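Local structure of probable 2-dehydro-3-deoxygalactonokinase DgoK1 (Sinorhizobium meliloti, 3T69) at residues 20-23 with 29-32; 109-114 with 296-301; 146-149 with 155-158; 185-190 with 220-225; 203-208 with 247-252. The protein probably catalyses the ATP-dependent phosphorylation of 2-dehydro-3-deoxy-D-galactonate to its 6-phosphate, a step in galactonate breakdown. One frame throughout, in Å; residues are numbered along the deposited sequence.

Interaction 1 of 5, residues 20-23 with 29-32; sequences RLWI and AVLA
Ile23 reaches across to Leu31 and Ala32 with every part of its side chain but the last. Ile23 CB lies 3.9 Å from Ala32 N, over the start of that residue. From there the two branches part. Ile23 CG1 stands beside the backbone N and opposite the carbonyl carbon (chi1 -54°), which sets it 4.0 Å from Ala32 CB. CG2 goes the other way and meets the end of Leu31, with Ile23 CG2 4.2 Å from Leu31 CD2. The side chain as a whole also packs on Val59 and Leu65. The backbones belong to the beta hairpin of strands 19-24 and 30-36, at the N-terminal end of an ASKHA-type kinase fold. The link at Ile23 is uneven: Leu31 N donates to Ile23 O at 2.9 Å, nearly straight at 172°, whereas Ile23 N to Ala32 O is weak at 3.4 Å. Leu31 and Ala32 thus stand together opposite the single residue Ile23, and Leu31 has a helical backbone turn, a pattern consistent with a classic beta bulge. The axes of the short strand segments make 114°, well away from flat antiparallel pairing. Trp22 makes its contact on the other side of the hairpin, where Val30 CG1 comes to the indole edge near the ring plane, 4.2 Å from Trp22 CD1. The same indole also packs on Asp291 and Val294 of helix 290-305.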
loop_
_atom_site.group_PDB
_atom_site.type_symbol
_atom_site.label_atom_id
_atom_site.label_comp_id
_atom_site.label_asym_id
_atom_site.label_seq_id
_atom_site.Cartn_x
_atom_site.Cartn_y
_atom_site.Cartn_z
ATOM N N ARG B 20 20.893 7.137 16.530
ATOM C CA ARG B 20 22.087 6.432 16.945
ATOM C C ARG B 20 23.302 7.373 17.025
ATOM O O ARG B 20 23.488 8.215 16.153
ATOM C CB ARG B 20 22.369 5.239 16.002
ATOM N N LEU B 21 24.119 7.205 18.068
ATOM C CA LEU B 21 25.360 7.973 18.272
ATOM C C LEU B 21 26.590 7.096 18.584
ATOM O O LEU B 21 26.488 6.065 19.222
ATOM C CB LEU B 21 25.155 8.989 19.389
ATOM C CG LEU B 21 26.332 9.902 19.714
ATOM C CD1 LEU B 21 25.863 11.266 20.134
ATOM C CD2 LEU B 21 27.184 9.324 20.793
ATOM N N TRP B 22 27.757 7.539 18.132
ATOM C CA TRP B 22 29.044 6.905 18.434
ATOM C C TRP B 22 30.074 8.004 18.741
ATOM O O TRP B 22 30.207 8.946 17.976
ATOM C CB TRP B 22 29.573 6.092 17.231
ATOM C CG TRP B 22 28.765 4.875 16.738
ATOM C CD1 TRP B 22 28.951 3.554 17.085
ATOM C CD2 TRP B 22 27.725 4.879 15.750
ATOM N NE1 TRP B 22 28.066 2.747 16.397
ATOM C CE2 TRP B 22 27.300 3.538 15.580
ATOM C CE3 TRP B 22 27.089 5.887 15.011
ATOM C CZ2 TRP B 22 26.266 3.192 14.694
ATOM C CZ3 TRP B 22 26.071 5.536 14.131
ATOM C CH2 TRP B 22 25.670 4.205 13.981
ATOM N N ILE B 23 30.818 7.867 19.838
ATOM C CA ILE B 23 31.886 8.795 20.168
ATOM C C ILE B 23 33.151 8.115 19.694
ATOM O O ILE B 23 33.324 6.942 19.950
ATOM C CB ILE B 23 31.970 8.994 21.677
ATOM C CG1 ILE B 23 30.627 9.426 22.275
ATOM C CG2 ILE B 23 33.123 9.956 22.041
ATOM C CD1 ILE B 23 30.342 10.885 22.177
ATOM N N ALA B 29 38.938 4.091 17.597
ATOM C CA ALA B 29 37.983 3.237 18.329
ATOM C C ALA B 29 36.706 3.950 18.749
ATOM O O ALA B 29 36.718 5.143 19.020
ATOM C CB ALA B 29 38.644 2.608 19.556
ATOM N N VAL B 30 35.611 3.201 18.804
ATOM C CA VAL B 30 34.412 3.622 19.527
ATOM C C VAL B 30 34.761 3.682 21.000
ATOM O O VAL B 30 35.379 2.758 21.530
ATOM C CB VAL B 30 33.252 2.595 19.348
ATOM C CG1 VAL B 30 31.950 3.065 20.036
ATOM C CG2 VAL B 30 33.028 2.241 17.846
ATOM N N LEU B 31 34.378 4.788 21.636
ATOM C CA LEU B 31 34.553 5.039 23.077
ATOM C C LEU B 31 33.216 4.935 23.821
ATOM O O LEU B 31 33.185 4.498 24.950
ATOM C CB LEU B 31 35.173 6.426 23.311
ATOM C CG LEU B 31 36.684 6.771 23.308
ATOM C CD1 LEU B 31 37.650 5.805 22.560
ATOM C CD2 LEU B 31 36.888 8.188 22.810
ATOM N N ALA B 32 32.120 5.361 23.197
ATOM C CA ALA B 32 30.777 5.189 23.770
ATOM C C ALA B 32 29.680 5.014 22.679
ATOM O O ALA B 32 30.008 4.955 21.481
ATOM C CB ALA B 32 30.456 6.309 24.723
#

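Interaction 2 of 5, residues 109-114 with 296-301; sequences RILPGL and AGLSAA
Leu111 spreads its two methyls over one side of helix 290-305, each meeting a different residue. Leu111 CD2 lies 4.1 Å from Ala301 CB, and Leu111 CD1 ends 4.4 Å from Leu298 CD2. The two helix residues are three positions apart, so they present neighbouring points on one flank, and the forked leucine end spans both. Its CG sits opposite the carbonyl carbon (chi1 -50°), directing the fork at the helix. The approach from the helix differs at the two points: the CB of Ala301 points toward Leu111's segment, while Leu298 starts off to the side and only its tip turns in. Evidence for a light touch is the 102 Å² buried in all and the 8.7 Å between the CA atoms of Leu111 and Ala301; side chains alone fill the gap. All three residues are buried, and the packing continues to Cys70 of strand 67-71 and Thr130 of helix 128-139, which touch both Leu111 and Leu298. The segments are 182 residues apart at their closest ends, so the contact brings a late helix back onto an early sheet, an arrangement consistent with the ASKHA fold, in which a C-terminal helix packs on the first domain's central sheet.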
loop_
_atom_site.group_PDB
_atom_site.type_symbol
_atom_site.label_atom_id
_atom_site.label_comp_id
_atom_site.label_asym_id
_atom_site.label_seq_id
_atom_site.Cartn_x
_atom_site.Cartn_y
_atom_site.Cartn_z
ATOM N N ARG B 109 27.977 19.639 11.755
ATOM C CA ARG B 109 27.597 19.544 10.349
ATOM C C ARG B 109 26.654 18.377 10.086
ATOM O O ARG B 109 26.777 17.312 10.715
ATOM C CB ARG B 109 28.831 19.330 9.487
ATOM C CG ARG B 109 30.057 20.041 9.981
ATOM C CD ARG B 109 30.372 21.207 9.098
ATOM N NE ARG B 109 31.509 21.990 9.563
ATOM C CZ ARG B 109 32.611 22.184 8.855
ATOM N NH1 ARG B 109 32.745 21.644 7.654
ATOM N NH2 ARG B 109 33.581 22.919 9.348
ATOM N N ILE B 110 25.770 18.558 9.106
ATOM C CA ILE B 110 24.931 17.501 8.536
ATOM C C ILE B 110 25.270 17.264 7.066
ATOM O O ILE B 110 25.332 18.217 6.290
ATOM C CB ILE B 110 23.453 17.862 8.520
ATOM C CG1 ILE B 110 23.021 18.413 9.860
ATOM C CG2 ILE B 110 22.631 16.640 8.121
ATOM C CD1 ILE B 110 21.541 18.192 10.156
ATOM N N LEU B 111 25.429 15.991 6.700
ATOM C CA LEU B 111 25.671 15.549 5.315
ATOM C C LEU B 111 24.463 15.641 4.342
ATOM O O LEU B 111 23.337 15.300 4.651
ATOM C CB LEU B 111 26.238 14.109 5.317
ATOM C CG LEU B 111 27.437 13.875 6.278
ATOM C CD1 LEU B 111 27.891 12.414 6.389
ATOM C CD2 LEU B 111 28.620 14.734 5.874
ATOM N N PRO B 112 24.727 16.057 3.114
ATOM C CA PRO B 112 23.639 16.068 2.166
ATOM C C PRO B 112 23.162 14.636 1.839
ATOM O O PRO B 112 23.829 13.657 2.216
ATOM C CB PRO B 112 24.307 16.690 0.949
ATOM C CG PRO B 112 25.750 16.258 1.107
ATOM C CD PRO B 112 25.961 16.568 2.505
ATOM N N GLY B 113 22.026 14.530 1.134
ATOM C CA GLY B 113 21.630 13.258 0.543
ATOM C C GLY B 113 22.016 13.205 -0.927
ATOM O O GLY B 113 22.721 14.077 -1.399
ATOM N N LEU B 114 21.551 12.184 -1.640
ATOM C CA LEU B 114 21.615 12.163 -3.092
ATOM C C LEU B 114 20.236 12.303 -3.793
ATOM O O LEU B 114 19.240 11.799 -3.329
ATOM C CB LEU B 114 22.328 10.893 -3.579
ATOM C CG LEU B 114 23.713 10.558 -3.002
ATOM C CD1 LEU B 114 24.233 9.249 -3.553
ATOM C CD2 LEU B 114 24.725 11.613 -3.311
ATOM N N ALA B 296 31.409 3.937 9.354
ATOM C CA ALA B 296 32.529 4.112 8.473
ATOM C C ALA B 296 32.356 5.314 7.569
ATOM O O ALA B 296 33.339 5.970 7.204
ATOM C CB ALA B 296 32.758 2.879 7.661
ATOM N N GLY B 297 31.114 5.582 7.168
ATOM C CA GLY B 297 30.826 6.656 6.258
ATOM C C GLY B 297 30.944 7.943 7.043
ATOM O O GLY B 297 31.559 8.893 6.569
ATOM N N LEU B 298 30.391 7.988 8.249
ATOM C CA LEU B 298 30.613 9.147 9.070
ATOM C C LEU B 298 32.109 9.326 9.423
ATOM O O LEU B 298 32.574 10.450 9.613
ATOM C CB LEU B 298 29.762 9.134 10.344
ATOM C CG LEU B 298 28.241 8.983 10.265
ATOM C CD1 LEU B 298 27.761 8.171 11.432
ATOM C CD2 LEU B 298 27.533 10.297 10.274
ATOM N N SER B 299 32.872 8.239 9.526
ATOM C CA SER B 299 34.310 8.384 9.826
ATOM C C SER B 299 35.081 9.026 8.651
ATOM O O SER B 299 35.856 9.967 8.837
ATOM C CB SER B 299 34.933 7.049 10.324
ATOM O OG SER B 299 36.340 6.983 10.082
ATOM N N ALA B 300 34.832 8.560 7.439
ATOM C CA ALA B 300 35.549 9.122 6.302
ATOM C C ALA B 300 35.267 10.631 6.116
ATOM O O ALA B 300 36.132 11.367 5.616
ATOM C CB ALA B 300 35.250 8.347 5.055
ATOM N N ALA B 301 34.079 11.079 6.540
ATOM C CA ALA B 301 33.712 12.485 6.473
ATOM C C ALA B 301 34.399 13.280 7.560
ATOM O O ALA B 301 35.018 14.294 7.262
ATOM C CB ALA B 301 32.135 12.706 6.500
#

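Interaction 3 of 5, residues 146-149 with 155-158; sequences VCMP and WVRL
The Trp155 indole is sandwiched: Cys147 CB lies over one face, and Ala252 CB of helix 233-252 rests against the other, near CE3. On the first face the cysteine CB stands 3.8 Å from the centroid of the six-membered ring and 17° off its normal, a CH-pi contact. Cys147 SG is placed differently, oblique to the five-membered ring at 4.0 Å from its centroid, a sulfur-aromatic contact. At the ring edge NE1 is hydrogen-bonded to Glu248. This is the beta hairpin of strands 143-148 and 153-159, inside the second mixed sheet of the ASKHA-type fold. Cys147 and Trp155 form a non-hydrogen-bonded antiparallel pair, and Val146 with Val156 is the hydrogen-bonded pair next to it. Two bonds close that pair: Val146 N to Val156 O at 3.0 Å, and Val156 N to Val146 O at 2.8 Å, both in the carbonyl planes. The indole folds back over the hairpin because its CG lies beside the backbone N (chi1 -77°). With a leucine in place of Trp155, the Glu248 carboxylate would probably lose its indole N-H mate and Cys147 the flat surface under its CB. The other sheet face is apolar. There Val146 CG2 lies 4.3 Å from Leu158 CD2, and the sulfur Met148 SD comes 3.9 Å from Val156 CG2.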
loop_
_atom_site.group_PDB
_atom_site.type_symbol
_atom_site.label_atom_id
_atom_site.label_comp_id
_atom_site.label_asym_id
_atom_site.label_seq_id
_atom_site.Cartn_x
_atom_site.Cartn_y
_atom_site.Cartn_z
ATOM N N VAL B 146 23.787 -2.709 -5.116
ATOM C CA VAL B 146 23.593 -2.799 -3.690
ATOM C C VAL B 146 22.138 -2.557 -3.322
ATOM O O VAL B 146 21.540 -1.565 -3.748
ATOM C CB VAL B 146 24.441 -1.719 -3.003
ATOM C CG1 VAL B 146 24.418 -1.853 -1.503
ATOM C CG2 VAL B 146 25.903 -1.721 -3.545
ATOM N N CYS B 147 21.585 -3.439 -2.498
ATOM C CA CYS B 147 20.215 -3.338 -2.028
ATOM C C CYS B 147 20.270 -2.918 -0.615
ATOM O O CYS B 147 20.920 -3.576 0.180
ATOM C CB CYS B 147 19.488 -4.695 -2.150
ATOM S SG CYS B 147 18.017 -4.997 -1.092
ATOM N N MET B 148 19.559 -1.839 -0.272
ATOM C CA MET B 148 19.601 -1.313 1.095
ATOM C C MET B 148 18.211 -1.239 1.725
ATOM O O MET B 148 17.639 -0.188 1.768
ATOM C CB MET B 148 20.324 0.069 1.118
ATOM C CG MET B 148 21.601 0.132 0.214
ATOM S SD MET B 148 22.453 1.698 -0.018
ATOM C CE MET B 148 22.650 2.033 1.713
ATOM N N PRO B 149 17.681 -2.364 2.252
ATOM C CA PRO B 149 16.321 -2.482 2.801
ATOM C C PRO B 149 16.095 -1.497 3.913
ATOM O O PRO B 149 17.050 -0.896 4.315
ATOM C CB PRO B 149 16.328 -3.881 3.395
ATOM C CG PRO B 149 17.783 -4.173 3.683
ATOM C CD PRO B 149 18.444 -3.607 2.479
ATOM N N TRP B 155 17.848 0.612 -4.018
ATOM C CA TRP B 155 18.642 -0.245 -4.922
ATOM C C TRP B 155 19.593 0.621 -5.749
ATOM O O TRP B 155 19.149 1.443 -6.537
ATOM C CB TRP B 155 17.750 -1.105 -5.825
ATOM C CG TRP B 155 17.150 -2.328 -5.065
ATOM C CD1 TRP B 155 16.263 -2.298 -4.019
ATOM C CD2 TRP B 155 17.410 -3.709 -5.318
ATOM N NE1 TRP B 155 15.962 -3.563 -3.602
ATOM C CE2 TRP B 155 16.651 -4.453 -4.384
ATOM C CE3 TRP B 155 18.230 -4.388 -6.220
ATOM C CZ2 TRP B 155 16.688 -5.855 -4.334
ATOM C CZ3 TRP B 155 18.273 -5.768 -6.182
ATOM C CH2 TRP B 155 17.492 -6.497 -5.248
ATOM N N VAL B 156 20.902 0.443 -5.551
ATOM C CA VAL B 156 21.907 1.410 -6.043
ATOM C C VAL B 156 22.943 0.822 -7.043
ATOM O O VAL B 156 23.560 -0.203 -6.767
ATOM C CB VAL B 156 22.625 2.034 -4.836
ATOM C CG1 VAL B 156 23.510 3.202 -5.248
ATOM C CG2 VAL B 156 21.622 2.453 -3.800
ATOM N N ARG B 157 23.100 1.442 -8.200
ATOM C CA ARG B 157 24.149 1.037 -9.103
ATOM C C ARG B 157 25.411 1.831 -8.715
ATOM O O ARG B 157 25.507 3.051 -8.975
ATOM C CB ARG B 157 23.790 1.245 -10.606
ATOM C CG ARG B 157 22.260 1.286 -10.981
ATOM C CD ARG B 157 21.889 1.224 -12.520
ATOM N NE ARG B 157 22.885 1.772 -13.474
ATOM C CZ ARG B 157 22.807 2.952 -14.116
ATOM N NH1 ARG B 157 21.781 3.786 -13.903
ATOM N NH2 ARG B 157 23.783 3.311 -14.962
ATOM N N LEU B 158 26.377 1.118 -8.118
ATOM C CA LEU B 158 27.660 1.672 -7.637
ATOM C C LEU B 158 28.848 1.306 -8.552
ATOM O O LEU B 158 28.975 0.161 -8.964
ATOM C CB LEU B 158 27.910 1.168 -6.223
ATOM C CG LEU B 158 29.125 1.685 -5.471
ATOM C CD1 LEU B 158 29.253 3.237 -5.571
ATOM C CD2 LEU B 158 29.052 1.228 -4.026
#

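Interaction 4 of 5, residues 185-190 with 220-225; sequences SHAVAE and FSVRAG
Apolar packing is carried by Ala187 and Val222, where the short helix 185-188 lies against helix 215-228. Both belong to the run of helices between strands 162-169 and 261-264, consistent with a helical insertion in the second half of an ASKHA-type fold. Ala187 CB is 4.1 Å from Val222 CG2, and each CB points at the partner segment. That small side chain permits a CA-CA distance of only 5.7 Å between Ala187 and Arg223. The second kind of contact is a methylene over a flat charged group. His186 CB stands 3.7 Å above the Arg223 guanidinium plane, offset toward its rim, near NH2. Arg223 gets there by bending at chi2 and chi3 (-72°), which brings its end to the histidine although its CB starts off to the side. The imidazole itself leads away from the partner segment.

Polar links are slight: one water lies 3.4 Å from His186 ND1 and 3.4 Å from Arg223 NH2, in the plane at the edge of both groups, and both bonds are weak. Arg223 NH2 has a firmer partner in Gln226, and the arginine side chain lies about 5 Å from a bound sulfate, probably from the crystallisation liquor. Beyond the contact, Ser221 OG hydrogen-bonds to Pro122 O of the second subunit. His186 ND1 and Arg223 NH2 stay 4.5 Å apart, not in contact.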
loop_
_atom_site.group_PDB
_atom_site.type_symbol
_atom_site.label_atom_id
_atom_site.label_comp_id
_atom_site.label_asym_id
_atom_site.label_seq_id
_atom_site.Cartn_x
_atom_site.Cartn_y
_atom_site.Cartn_z
ATOM N N SER B 185 -5.292 -5.689 8.971
ATOM C CA SER B 185 -4.919 -5.676 10.372
ATOM C C SER B 185 -5.632 -6.805 11.113
ATOM O O SER B 185 -5.141 -7.304 12.135
ATOM C CB SER B 185 -5.265 -4.352 11.017
ATOM O OG SER B 185 -6.656 -4.199 11.048
ATOM N N HIS B 186 -6.777 -7.219 10.569
ATOM C CA HIS B 186 -7.577 -8.287 11.153
ATOM C C HIS B 186 -6.950 -9.628 10.936
ATOM O O HIS B 186 -7.162 -10.522 11.710
ATOM C CB HIS B 186 -9.002 -8.238 10.595
ATOM C CG HIS B 186 -9.807 -7.087 11.129
ATOM N ND1 HIS B 186 -11.137 -7.204 11.482
ATOM C CD2 HIS B 186 -9.449 -5.810 11.423
ATOM C CE1 HIS B 186 -11.568 -6.039 11.949
ATOM N NE2 HIS B 186 -10.561 -5.181 11.929
ATOM N N ALA B 187 -6.156 -9.744 9.884
ATOM C CA ALA B 187 -5.490 -10.973 9.508
ATOM C C ALA B 187 -4.152 -11.176 10.225
ATOM O O ALA B 187 -3.781 -12.312 10.521
ATOM C CB ALA B 187 -5.260 -10.981 8.045
ATOM N N VAL B 188 -3.428 -10.088 10.494
ATOM C CA VAL B 188 -2.056 -10.173 11.016
ATOM C C VAL B 188 -1.835 -9.636 12.447
ATOM O O VAL B 188 -0.810 -9.974 13.089
ATOM C CB VAL B 188 -1.055 -9.446 10.092
ATOM C CG1 VAL B 188 -1.159 -9.970 8.687
ATOM C CG2 VAL B 188 -1.293 -7.940 10.112
ATOM N N ALA B 189 -2.775 -8.808 12.929
ATOM C CA ALA B 189 -2.492 -7.861 14.031
ATOM C C ALA B 189 -1.912 -8.552 15.267
ATOM O O ALA B 189 -0.798 -8.230 15.714
ATOM C CB ALA B 189 -3.742 -7.018 14.397
ATOM N N GLU B 190 -2.656 -9.536 15.767
ATOM C CA GLU B 190 -2.324 -10.213 17.016
ATOM C C GLU B 190 -1.106 -11.174 16.921
ATOM O O GLU B 190 -0.846 -11.920 17.866
ATOM C CB GLU B 190 -3.587 -10.883 17.602
ATOM C CG GLU B 190 -4.893 -10.061 17.313
ATOM C CD GLU B 190 -5.948 -10.078 18.450
ATOM O OE1 GLU B 190 -6.090 -11.126 19.134
ATOM O OE2 GLU B 190 -6.645 -9.041 18.645
ATOM N N PHE B 220 -5.124 -8.761 -1.141
ATOM C CA PHE B 220 -6.442 -8.981 -0.630
ATOM C C PHE B 220 -6.611 -10.410 -0.148
ATOM O O PHE B 220 -7.251 -10.651 0.871
ATOM C CB PHE B 220 -7.543 -8.577 -1.607
ATOM C CG PHE B 220 -8.915 -8.748 -1.024
ATOM C CD1 PHE B 220 -9.344 -7.917 -0.016
ATOM C CD2 PHE B 220 -9.732 -9.808 -1.418
ATOM C CE1 PHE B 220 -10.615 -8.076 0.581
ATOM C CE2 PHE B 220 -10.991 -9.965 -0.861
ATOM C CZ PHE B 220 -11.433 -9.092 0.161
ATOM N N SER B 221 -5.955 -11.323 -0.815
ATOM C CA SER B 221 -6.014 -12.720 -0.502
ATOM C C SER B 221 -5.536 -13.050 0.883
ATOM O O SER B 221 -5.966 -14.003 1.444
ATOM C CB SER B 221 -5.286 -13.520 -1.554
ATOM O OG SER B 221 -6.136 -13.714 -2.659
ATOM N N VAL B 222 -4.629 -12.298 1.454
ATOM C CA VAL B 222 -4.294 -12.648 2.796
ATOM C C VAL B 222 -5.527 -12.501 3.679
ATOM O O VAL B 222 -5.742 -13.308 4.520
ATOM C CB VAL B 222 -3.031 -11.946 3.354
ATOM C CG1 VAL B 222 -2.179 -11.386 2.293
ATOM C CG2 VAL B 222 -3.355 -10.984 4.386
ATOM N N ARG B 223 -6.328 -11.468 3.514
ATOM C CA ARG B 223 -7.583 -11.379 4.245
ATOM C C ARG B 223 -8.671 -12.345 3.814
ATOM O O ARG B 223 -9.417 -12.788 4.616
ATOM C CB ARG B 223 -8.125 -9.968 4.368
ATOM C CG ARG B 223 -9.615 -9.907 4.226
ATOM C CD ARG B 223 -10.307 -9.192 5.331
ATOM N NE ARG B 223 -10.288 -9.965 6.543
ATOM C CZ ARG B 223 -11.158 -9.840 7.522
ATOM N NH1 ARG B 223 -12.138 -8.978 7.434
ATOM N NH2 ARG B 223 -11.043 -10.585 8.586
ATOM N N ALA B 224 -8.800 -12.632 2.536
ATOM C CA ALA B 224 -9.826 -13.597 2.108
ATOM C C ALA B 224 -9.429 -15.016 2.502
ATOM O O ALA B 224 -10.312 -15.842 2.797
ATOM C CB ALA B 224 -10.090 -13.514 0.638
ATOM N N GLY B 225 -8.111 -15.288 2.486
ATOM C CA GLY B 225 -7.521 -16.511 3.019
ATOM C C GLY B 225 -7.886 -16.682 4.483
ATOM O O GLY B 225 -8.281 -17.758 4.926
HETATM O O HOH W 1 -12.561 -10.343 11.565
#

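Interaction 5 of 5, residues 203-208 with 247-252; sequences DAVSRT and LEIAGA
Thr208 meets Leu247 at the close end of this helix pair, where their CA atoms are 5.7 Å apart. The touching is done by one branch: Thr208 CG2 lies 4.0 Å from Leu247 N and 4.1 Å from Leu247 CB, so the methyl rests on the helix backbone as well as on the root of the leucine. CG2 reaches it by standing opposite the threonine's own backbone N, while OG1 turns back into helix 199-210 (chi1 -37°). There OG1 donates to Ala204 O at 2.7 Å, and Thr208 N reaches the same oxygen at 3.0 Å from the opposite face of the carbonyl plane. Two bonds thus grip Ala204 O and hold the methyl branch toward Leu247.

One turn earlier along helix 199-210 the fit is looser: the methyl Val205 CG1 and the terminal Ile249 CD1 are 4.4 Å apart. This end is backed by helix 268-280, with Val205 on Ser280 and Ile249 on Leu278, whereas the partly exposed Arg207 hydrogen-bonds through NH2 to Arg120 O of the second subunit. With an alanine at Thr208, Leu247 would probably lose the methyl that covers its backbone, and Ala204 O the second of its two donors. Leu247 packs on Thr216 of the second subunit, and Ala250 on Ala213 of that subunit. The contact is made by methyl and methylene groups and one backbone N, with no hydrogen bond between the segments; the threonine hydroxyl is spent within its own helix, which suggests that fit of shape, more than polar pairing, governs how these helices meet here.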
loop_
_atom_site.group_PDB
_atom_site.type_symbol
_atom_site.label_atom_id
_atom_site.label_comp_id
_atom_site.label_asym_id
_atom_site.label_seq_id
_atom_site.Cartn_x
_atom_site.Cartn_y
_atom_site.Cartn_z
ATOM N N ASP B 203 6.900 -18.462 -0.349
ATOM C CA ASP B 203 5.817 -18.643 -1.329
ATOM C C ASP B 203 5.326 -17.266 -1.812
ATOM O O ASP B 203 5.263 -17.038 -3.030
ATOM C CB ASP B 203 4.621 -19.441 -0.770
ATOM C CG ASP B 203 4.934 -20.925 -0.515
ATOM O OD1 ASP B 203 5.927 -21.453 -1.098
ATOM O OD2 ASP B 203 4.149 -21.545 0.282
ATOM N N ALA B 204 5.015 -16.374 -0.852
ATOM C CA ALA B 204 4.567 -15.003 -1.104
ATOM C C ALA B 204 5.525 -14.266 -2.031
ATOM O O ALA B 204 5.104 -13.712 -3.076
ATOM C CB ALA B 204 4.414 -14.260 0.176
ATOM N N VAL B 205 6.811 -14.319 -1.680
ATOM C CA VAL B 205 7.887 -13.703 -2.466
ATOM C C VAL B 205 7.969 -14.272 -3.855
ATOM O O VAL B 205 8.232 -13.553 -4.813
ATOM C CB VAL B 205 9.296 -13.880 -1.783
ATOM C CG1 VAL B 205 10.402 -13.364 -2.667
ATOM C CG2 VAL B 205 9.339 -13.220 -0.423
ATOM N N SER B 206 7.776 -15.566 -3.987
ATOM C CA SER B 206 7.884 -16.140 -5.313
ATOM C C SER B 206 6.632 -15.826 -6.168
ATOM O O SER B 206 6.754 -15.354 -7.300
ATOM C CB SER B 206 8.190 -17.649 -5.230
ATOM O OG SER B 206 9.363 -17.888 -4.438
ATOM N N ARG B 207 5.428 -16.041 -5.646
ATOM C CA ARG B 207 4.278 -15.808 -6.524
ATOM C C ARG B 207 4.189 -14.340 -6.912
ATOM O O ARG B 207 3.840 -14.018 -8.056
ATOM C CB ARG B 207 2.939 -16.388 -6.011
ATOM C CG ARG B 207 2.646 -16.222 -4.516
ATOM C CD ARG B 207 1.389 -16.995 -4.147
ATOM N NE ARG B 207 0.411 -17.036 -5.255
ATOM C CZ ARG B 207 -0.847 -17.460 -5.127
ATOM N NH1 ARG B 207 -1.308 -17.853 -3.943
ATOM N NH2 ARG B 207 -1.656 -17.474 -6.172
ATOM N N THR B 208 4.580 -13.455 -5.996
ATOM C CA THR B 208 4.636 -12.020 -6.343
ATOM C C THR B 208 5.791 -11.626 -7.291
ATOM O O THR B 208 5.545 -10.861 -8.231
ATOM C CB THR B 208 4.576 -11.127 -5.126
ATOM O OG1 THR B 208 3.680 -11.711 -4.168
ATOM C CG2 THR B 208 4.056 -9.803 -5.502
ATOM N N LEU B 247 7.563 -8.078 -4.617
ATOM C CA LEU B 247 7.262 -7.005 -5.594
ATOM C C LEU B 247 8.443 -6.098 -5.812
ATOM O O LEU B 247 8.846 -5.841 -6.969
ATOM C CB LEU B 247 6.022 -6.223 -5.146
ATOM C CG LEU B 247 5.565 -5.008 -5.910
ATOM C CD1 LEU B 247 5.238 -5.328 -7.330
ATOM C CD2 LEU B 247 4.348 -4.573 -5.239
ATOM N N GLU B 248 9.028 -5.639 -4.710
ATOM C CA GLU B 248 10.347 -4.978 -4.783
ATOM C C GLU B 248 11.355 -5.657 -5.710
ATOM O O GLU B 248 12.034 -5.005 -6.516
ATOM C CB GLU B 248 10.994 -4.951 -3.427
ATOM C CG GLU B 248 12.331 -4.236 -3.486
ATOM C CD GLU B 248 12.852 -3.874 -2.112
ATOM O OE1 GLU B 248 12.016 -3.717 -1.181
ATOM O OE2 GLU B 248 14.104 -3.758 -1.977
ATOM N N ILE B 249 11.471 -6.978 -5.602
ATOM C CA ILE B 249 12.564 -7.602 -6.311
ATOM C C ILE B 249 12.262 -7.669 -7.770
ATOM O O ILE B 249 13.131 -7.368 -8.612
ATOM C CB ILE B 249 12.880 -8.965 -5.771
ATOM C CG1 ILE B 249 13.426 -8.839 -4.353
ATOM C CG2 ILE B 249 13.839 -9.694 -6.730
ATOM C CD1 ILE B 249 13.280 -10.134 -3.623
ATOM N N ALA B 250 11.029 -8.054 -8.070
ATOM C CA ALA B 250 10.506 -7.915 -9.429
ATOM C C ALA B 250 10.927 -6.606 -10.017
ATOM O O ALA B 250 11.469 -6.584 -11.088
ATOM C CB ALA B 250 8.991 -7.993 -9.422
ATOM N N GLY B 251 10.691 -5.516 -9.286
ATOM C CA GLY B 251 11.009 -4.193 -9.780
ATOM C C GLY B 251 12.503 -3.927 -9.881
ATOM O O GLY B 251 13.006 -3.440 -10.926
ATOM N N ALA B 252 13.216 -4.210 -8.795
ATOM C CA ALA B 252 14.670 -4.184 -8.847
ATOM C C ALA B 252 15.173 -4.953 -10.097
ATOM O O ALA B 252 15.992 -4.435 -10.882
ATOM C CB ALA B 252 15.219 -4.772 -7.611
#

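In the fold
Interactions 1 and 3 are hairpins held by backbone bonds, but interaction 1 is partly buried whereas interaction 3 is wholly buried, about 26 Å away between centres. Interaction 2 reaches the same sheet as interaction 1 through aliphatic side chains alone, and the two touch where Trp22 CZ3 lies 4.1 Å from Leu298 CD1. Interaction 3 is joined to interaction 5 at Trp155 and Glu248, linking the second sheet to helix 233-252. Interactions 4 and 5 lie together in the helical part, on the opposite side of the chain's centre from 1 and 2, and both border the second subunit. Of that pair, interaction 4 has the exposed histidine and water, interaction 5 only buried touching residues.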